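Local coordinates for conjugal transfer protein-like C-terminal domain-containing protein (Enterococcus faecalis, PDB 4EC6) that is of unknown function but probably serves, as a membrane-anchored VirB8-like TraM protein, in conjugative transfer of a Gram-positive plasmid, at residues I57-R62 and Y117-Y121; Y63-Y68 and S81-V86. All coordinates share one frame; numbering follows the deposited sequence.

Contact 1 of 2, residues I57-R62 and Y117-Y121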
loop_
_atom_site.group_PDB
_atom_site.type_symbol
_atom_site.label_atom_id
_atom_site.label_comp_id
_atom_site.label_asym_id
_atom_site.label_seq_id
_atom_site.Cartn_x
_atom_site.Cartn_y
_atom_site.Cartn_z
ATOM N N ILE A 57 11.780 1.353 -4.811
ATOM C CA ILE A 57 12.211 2.462 -3.925
ATOM C C ILE A 57 11.180 2.674 -2.836
ATOM O O ILE A 57 11.512 2.861 -1.652
ATOM C CB ILE A 57 12.334 3.856 -4.579
ATOM C CG1 ILE A 57 12.518 3.847 -6.086
ATOM C CG2 ILE A 57 13.533 4.579 -3.995
ATOM C CD1 ILE A 57 13.980 3.974 -6.528
ATOM N N ASP A 58 9.915 2.651 -3.247
ATOM C CA ASP A 58 8.790 2.806 -2.353
ATOM C C ASP A 58 8.853 1.835 -1.182
ATOM O O ASP A 58 8.829 2.245 -0.035
ATOM C CB ASP A 58 7.543 2.619 -3.212
ATOM C CG ASP A 58 6.248 2.470 -2.435
ATOM O OD1 ASP A 58 6.198 2.376 -1.174
ATOM O OD2 ASP A 58 5.237 2.433 -3.163
ATOM N N THR A 59 8.974 0.542 -1.478
ATOM C CA THR A 59 9.064 -0.500 -0.468
ATOM C C THR A 59 10.281 -0.324 0.412
ATOM O O THR A 59 10.196 -0.414 1.651
ATOM C CB THR A 59 9.094 -1.879 -1.146
ATOM O OG1 THR A 59 7.820 -2.125 -1.715
ATOM C CG2 THR A 59 9.363 -2.985 -0.176
ATOM N N PHE A 60 11.427 -0.077 -0.202
ATOM C CA PHE A 60 12.625 0.197 0.586
ATOM C C PHE A 60 12.355 1.341 1.592
ATOM O O PHE A 60 12.657 1.236 2.791
ATOM C CB PHE A 60 13.791 0.549 -0.329
ATOM C CG PHE A 60 15.007 0.985 0.394
ATOM C CD1 PHE A 60 15.864 0.063 0.989
ATOM C CD2 PHE A 60 15.304 2.308 0.506
ATOM C CE1 PHE A 60 16.988 0.482 1.682
ATOM C CE2 PHE A 60 16.443 2.720 1.195
ATOM C CZ PHE A 60 17.288 1.815 1.769
ATOM N N GLY A 61 11.775 2.427 1.098
ATOM C CA GLY A 61 11.527 3.552 1.968
ATOM C C GLY A 61 10.616 3.164 3.120
ATOM O O GLY A 61 10.777 3.657 4.254
ATOM N N ARG A 62 9.671 2.262 2.875
ATOM C CA ARG A 62 8.764 1.862 3.960
ATOM C C ARG A 62 9.502 1.150 5.049
ATOM O O ARG A 62 9.240 1.376 6.221
ATOM C CB ARG A 62 7.599 1.026 3.442
ATOM C CG ARG A 62 6.508 1.874 2.811
ATOM C CD ARG A 62 5.750 1.002 1.836
ATOM N NE ARG A 62 4.755 1.746 1.062
ATOM C CZ ARG A 62 3.560 2.106 1.557
ATOM N NH1 ARG A 62 3.238 1.824 2.817
ATOM N NH2 ARG A 62 2.704 2.761 0.821
ATOM N N TYR A 117 17.136 9.368 -6.075
ATOM C CA TYR A 117 15.782 9.819 -6.062
ATOM C C TYR A 117 15.503 10.459 -4.752
ATOM O O TYR A 117 15.957 9.981 -3.728
ATOM C CB TYR A 117 14.855 8.641 -6.269
ATOM C CG TYR A 117 14.837 8.214 -7.694
ATOM C CD1 TYR A 117 13.863 8.699 -8.553
ATOM C CD2 TYR A 117 15.804 7.331 -8.213
ATOM C CE1 TYR A 117 13.830 8.312 -9.872
ATOM C CE2 TYR A 117 15.765 6.924 -9.539
ATOM C CZ TYR A 117 14.781 7.436 -10.347
ATOM O OH TYR A 117 14.704 7.103 -11.677
ATOM N N SER A 118 14.776 11.562 -4.799
ATOM C CA SER A 118 14.168 12.133 -3.625
ATOM C C SER A 118 12.765 11.502 -3.495
ATOM O O SER A 118 11.956 11.574 -4.439
ATOM C CB SER A 118 14.063 13.643 -3.804
ATOM O OG SER A 118 13.395 14.189 -2.695
ATOM N N VAL A 119 12.486 10.854 -2.356
ATOM C CA VAL A 119 11.186 10.198 -2.180
ATOM C C VAL A 119 10.343 10.918 -1.138
ATOM O O VAL A 119 10.856 11.454 -0.170
ATOM C CB VAL A 119 11.304 8.673 -1.857
ATOM C CG1 VAL A 119 12.235 7.998 -2.818
ATOM C CG2 VAL A 119 11.832 8.412 -0.463
ATOM N N GLU A 120 9.040 10.911 -1.301
ATOM C CA GLU A 120 8.157 11.457 -0.259
ATOM C C GLU A 120 7.128 10.462 0.171
ATOM O O GLU A 120 6.670 9.652 -0.642
ATOM C CB GLU A 120 7.425 12.674 -0.778
ATOM C CG GLU A 120 8.355 13.712 -1.376
ATOM C CD GLU A 120 7.616 14.920 -1.901
ATOM O OE1 GLU A 120 6.385 14.914 -1.944
ATOM O OE2 GLU A 120 8.263 15.895 -2.287
ATOM N N TYR A 121 6.750 10.539 1.452
ATOM C CA TYR A 121 5.618 9.797 2.000
ATOM C C TYR A 121 4.698 10.706 2.798
ATOM O O TYR A 121 5.138 11.674 3.433
ATOM C CB TYR A 121 6.089 8.654 2.885
ATOM C CG TYR A 121 7.000 7.646 2.209
ATOM C CD1 TYR A 121 6.550 6.353 1.925
ATOM C CD2 TYR A 121 8.308 7.971 1.862
ATOM C CE1 TYR A 121 7.352 5.425 1.289
ATOM C CE2 TYR A 121 9.139 7.045 1.241
ATOM C CZ TYR A 121 8.640 5.770 0.960
ATOM O OH TYR A 121 9.445 4.869 0.336
#
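Tyr121 reaches from its strand to the backbone of helix 57-62, where its hydroxyl OH donates a hydrogen bond of 2.7 Å to Asp58 O. The oxygen lies in the plane of the Tyr121 ring, at its edge; at the carbonyl the bond is bent, with a C=O...OH angle of 117°. Asp58 O also takes the helical bond from Arg62 N, so this one carbonyl oxygen accepts from two donors. Gly61 brings its backbone up to the same hydroxyl, its CA 3.0 Å from Tyr121 OH. One turn earlier, Ile57 turns two branches to the strand: CG2 meets Val119 CG1 at 3.8 Å, and CD1 approaches Tyr117 CD2 at 4.2 Å. This is the NTF2-like layout, a long N-terminal helix laid across an antiparallel sheet, here at 62° to strand 117-121. Arg62 CG packs 4.0 Å from Tyr121 CE1, and its extended chain returns NE to the syn lone pair of Asp58 OD1, a 2.7 Å salt bridge within the helix. A chi1 of 169° turns the Asp58 carboxylate away from its own backbone N, to where Arg62 NE can reach it. Tyr107 of strand 101-112 meets the Tyr121 ring edge-to-face.

Contact 2 of 2, residues Y63-Y68 and S81-V86; sequences YFLTYY and SLRTYV
An aromatic and aliphatic interface joins the C-terminal half of the long helix to the end of helix 75-82 and the turn after it, in the helical layer of this NTF2-like domain. Tyr85 is central to it. One face of its ring receives the backbone of Phe64 in a CH-pi contact, with Phe64 CA 4.1 Å from the ring centroid and 15° off its normal. A chi1 of 169° sends the Phe64 side chain past Tyr85 in the opposite direction, toward Val86; its CD1 rests 3.6 Å from Tyr85 CB, and CE1 continues to Val86 CG2 at 3.7 Å. Tyr67 meets Tyr85 rim to rim, the planes 27° apart and neither ring over the other's face. Over one face of the Tyr67 ring stands the backbone oxygen Ser81 O, 3.6 Å from Tyr67 CG. Tyr67 CB also packs on Leu82 CB at 4.0 Å. Leu82 lies beside Tyr68, its CD2 at the edge of that ring, 4.1 Å from Tyr68 CD1. Beyond the two segments, Phe64 meets the ring of Phe138 and packs on Val149 and Pro153 of strand 147-157, Leu82 abuts Ile92, and Phe160 of the second subunit packs on Tyr85.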
loop_
_atom_site.group_PDB
_atom_site.type_symbol
_atom_site.label_atom_id
_atom_site.label_comp_id
_atom_site.label_asym_id
_atom_site.label_seq_id
_atom_site.Cartn_x
_atom_site.Cartn_y
_atom_site.Cartn_z
ATOM N N TYR A 63 10.417 0.257 4.649
ATOM C CA TYR A 63 11.171 -0.533 5.591
ATOM C C TYR A 63 12.041 0.386 6.438
ATOM O O TYR A 63 11.945 0.363 7.678
ATOM C CB TYR A 63 11.951 -1.620 4.898
ATOM C CG TYR A 63 11.194 -2.923 4.814
ATOM C CD1 TYR A 63 11.208 -3.851 5.871
ATOM C CD2 TYR A 63 10.425 -3.199 3.718
ATOM C CE1 TYR A 63 10.494 -5.033 5.792
ATOM C CE2 TYR A 63 9.693 -4.351 3.633
ATOM C CZ TYR A 63 9.731 -5.273 4.650
ATOM O OH TYR A 63 8.980 -6.423 4.482
ATOM N N PHE A 64 12.775 1.276 5.782
ATOM C CA PHE A 64 13.501 2.317 6.492
ATOM C C PHE A 64 12.603 3.093 7.455
ATOM O O PHE A 64 13.029 3.330 8.578
ATOM C CB PHE A 64 14.202 3.276 5.517
ATOM C CG PHE A 64 14.760 4.537 6.163
ATOM C CD1 PHE A 64 15.887 4.490 6.971
ATOM C CD2 PHE A 64 14.174 5.781 5.915
ATOM C CE1 PHE A 64 16.412 5.641 7.529
ATOM C CE2 PHE A 64 14.677 6.922 6.487
ATOM C CZ PHE A 64 15.807 6.854 7.294
ATOM N N LEU A 65 11.406 3.509 7.039
ATOM C CA LEU A 65 10.559 4.307 7.954
ATOM C C LEU A 65 10.173 3.585 9.267
ATOM O O LEU A 65 10.068 4.180 10.334
ATOM C CB LEU A 65 9.318 4.834 7.239
ATOM C CG LEU A 65 9.605 5.983 6.284
ATOM C CD1 LEU A 65 8.438 6.302 5.366
ATOM C CD2 LEU A 65 9.937 7.200 7.099
ATOM N N THR A 66 9.959 2.282 9.163
ATOM C CA THR A 66 9.738 1.444 10.286
ATOM C C THR A 66 10.885 1.560 11.311
ATOM O O THR A 66 10.637 1.677 12.493
ATOM C CB THR A 66 9.590 0.036 9.742
ATOM O OG1 THR A 66 8.316 -0.048 9.065
ATOM C CG2 THR A 66 9.629 -0.960 10.830
ATOM N N TYR A 67 12.139 1.552 10.884
ATOM C CA TYR A 67 13.233 1.676 11.821
ATOM C C TYR A 67 13.486 3.146 12.244
ATOM O O TYR A 67 13.748 3.462 13.388
ATOM C CB TYR A 67 14.472 0.978 11.251
ATOM C CG TYR A 67 14.277 -0.491 11.246
ATOM C CD1 TYR A 67 14.255 -1.225 12.473
ATOM C CD2 TYR A 67 14.031 -1.181 10.066
ATOM C CE1 TYR A 67 14.028 -2.599 12.509
ATOM C CE2 TYR A 67 13.790 -2.569 10.090
ATOM C CZ TYR A 67 13.794 -3.249 11.316
ATOM O OH TYR A 67 13.589 -4.581 11.344
ATOM N N TYR A 68 13.352 4.052 11.320
ATOM C CA TYR A 68 13.513 5.434 11.598
ATOM C C TYR A 68 12.482 5.899 12.589
ATOM O O TYR A 68 12.793 6.700 13.435
ATOM C CB TYR A 68 13.375 6.218 10.299
ATOM C CG TYR A 68 13.688 7.673 10.451
ATOM C CD1 TYR A 68 15.009 8.103 10.746
ATOM C CD2 TYR A 68 12.688 8.629 10.274
ATOM C CE1 TYR A 68 15.293 9.450 10.893
ATOM C CE2 TYR A 68 12.962 9.976 10.426
ATOM C CZ TYR A 68 14.240 10.365 10.733
ATOM O OH TYR A 68 14.458 11.672 10.832
ATOM N N SER A 81 19.830 -0.354 14.582
ATOM C CA SER A 81 18.757 -1.011 13.869
ATOM C C SER A 81 18.433 -0.300 12.552
ATOM O O SER A 81 17.773 -0.871 11.734
ATOM C CB SER A 81 17.507 -1.141 14.757
ATOM O OG SER A 81 17.869 -1.666 16.017
ATOM N N LEU A 82 18.877 0.942 12.375
ATOM C CA LEU A 82 18.689 1.593 11.107
ATOM C C LEU A 82 19.949 1.739 10.253
ATOM O O LEU A 82 19.878 2.155 9.099
ATOM C CB LEU A 82 17.920 2.911 11.262
ATOM C CG LEU A 82 18.492 4.057 12.025
ATOM C CD1 LEU A 82 19.740 4.572 11.319
ATOM C CD2 LEU A 82 17.390 5.109 12.090
ATOM N N ARG A 83 21.085 1.326 10.806
ATOM C CA ARG A 83 22.403 1.441 10.175
ATOM C C ARG A 83 22.475 0.939 8.741
ATOM O O ARG A 83 23.022 1.639 7.896
ATOM C CB ARG A 83 23.494 0.822 11.070
ATOM C CG ARG A 83 24.945 0.889 10.583
ATOM C CD ARG A 83 25.154 1.899 9.447
ATOM N NE ARG A 83 25.718 3.135 9.923
ATOM C CZ ARG A 83 25.706 4.306 9.298
ATOM N NH1 ARG A 83 25.122 4.508 8.117
ATOM N NH2 ARG A 83 26.316 5.312 9.916
ATOM N N THR A 84 21.922 -0.249 8.461
ATOM C CA THR A 84 22.025 -0.867 7.135
ATOM C C THR A 84 21.271 -0.135 6.085
ATOM O O THR A 84 21.617 -0.268 4.952
ATOM C CB THR A 84 21.540 -2.321 7.070
ATOM O OG1 THR A 84 20.206 -2.417 7.615
ATOM C CG2 THR A 84 22.475 -3.241 7.840
ATOM N N TYR A 85 20.217 0.598 6.468
ATOM C CA TYR A 85 19.436 1.431 5.537
ATOM C C TYR A 85 20.094 2.724 5.161
ATOM O O TYR A 85 19.808 3.266 4.098
ATOM C CB TYR A 85 18.090 1.788 6.120
ATOM C CG TYR A 85 17.249 0.604 6.325
ATOM C CD1 TYR A 85 16.549 0.051 5.260
ATOM C CD2 TYR A 85 17.155 0.009 7.569
ATOM C CE1 TYR A 85 15.766 -1.063 5.421
ATOM C CE2 TYR A 85 16.398 -1.138 7.723
ATOM C CZ TYR A 85 15.708 -1.656 6.634
ATOM O OH TYR A 85 14.923 -2.787 6.777
ATOM N N VAL A 86 20.956 3.239 6.027
ATOM C CA VAL A 86 21.620 4.528 5.726
ATOM C C VAL A 86 23.044 4.429 5.204
ATOM O O VAL A 86 23.853 3.680 5.720
ATOM C CB VAL A 86 21.521 5.497 6.912
ATOM C CG1 VAL A 86 21.943 6.888 6.503
ATOM C CG2 VAL A 86 20.069 5.519 7.385
#

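Overall arrangement
Helix 54-68 carries both contacts, whose centres lie about 12 Å apart: its earlier turns meet strand 117-121 in contact 1, and its last turns meet residues 81-86 in contact 2. Contact 1 combines one hydrogen bond with apolar packing, whereas contact 2 rests on apolar and aromatic packing. They touch directly, Phe60 CE1 lying 3.6 Å from Tyr85 CD1 and Tyr121 CG 3.7 Å from Leu65 CD1. Along the chain, the segments of contact 2 both fall between those of contact 1: the chain comes back to helix 54-68 at residues 81-86 before the first strand, 101-112, begins. Phe160 of the second subunit, which also borders contact 2, meets Phe60 edge-to-face.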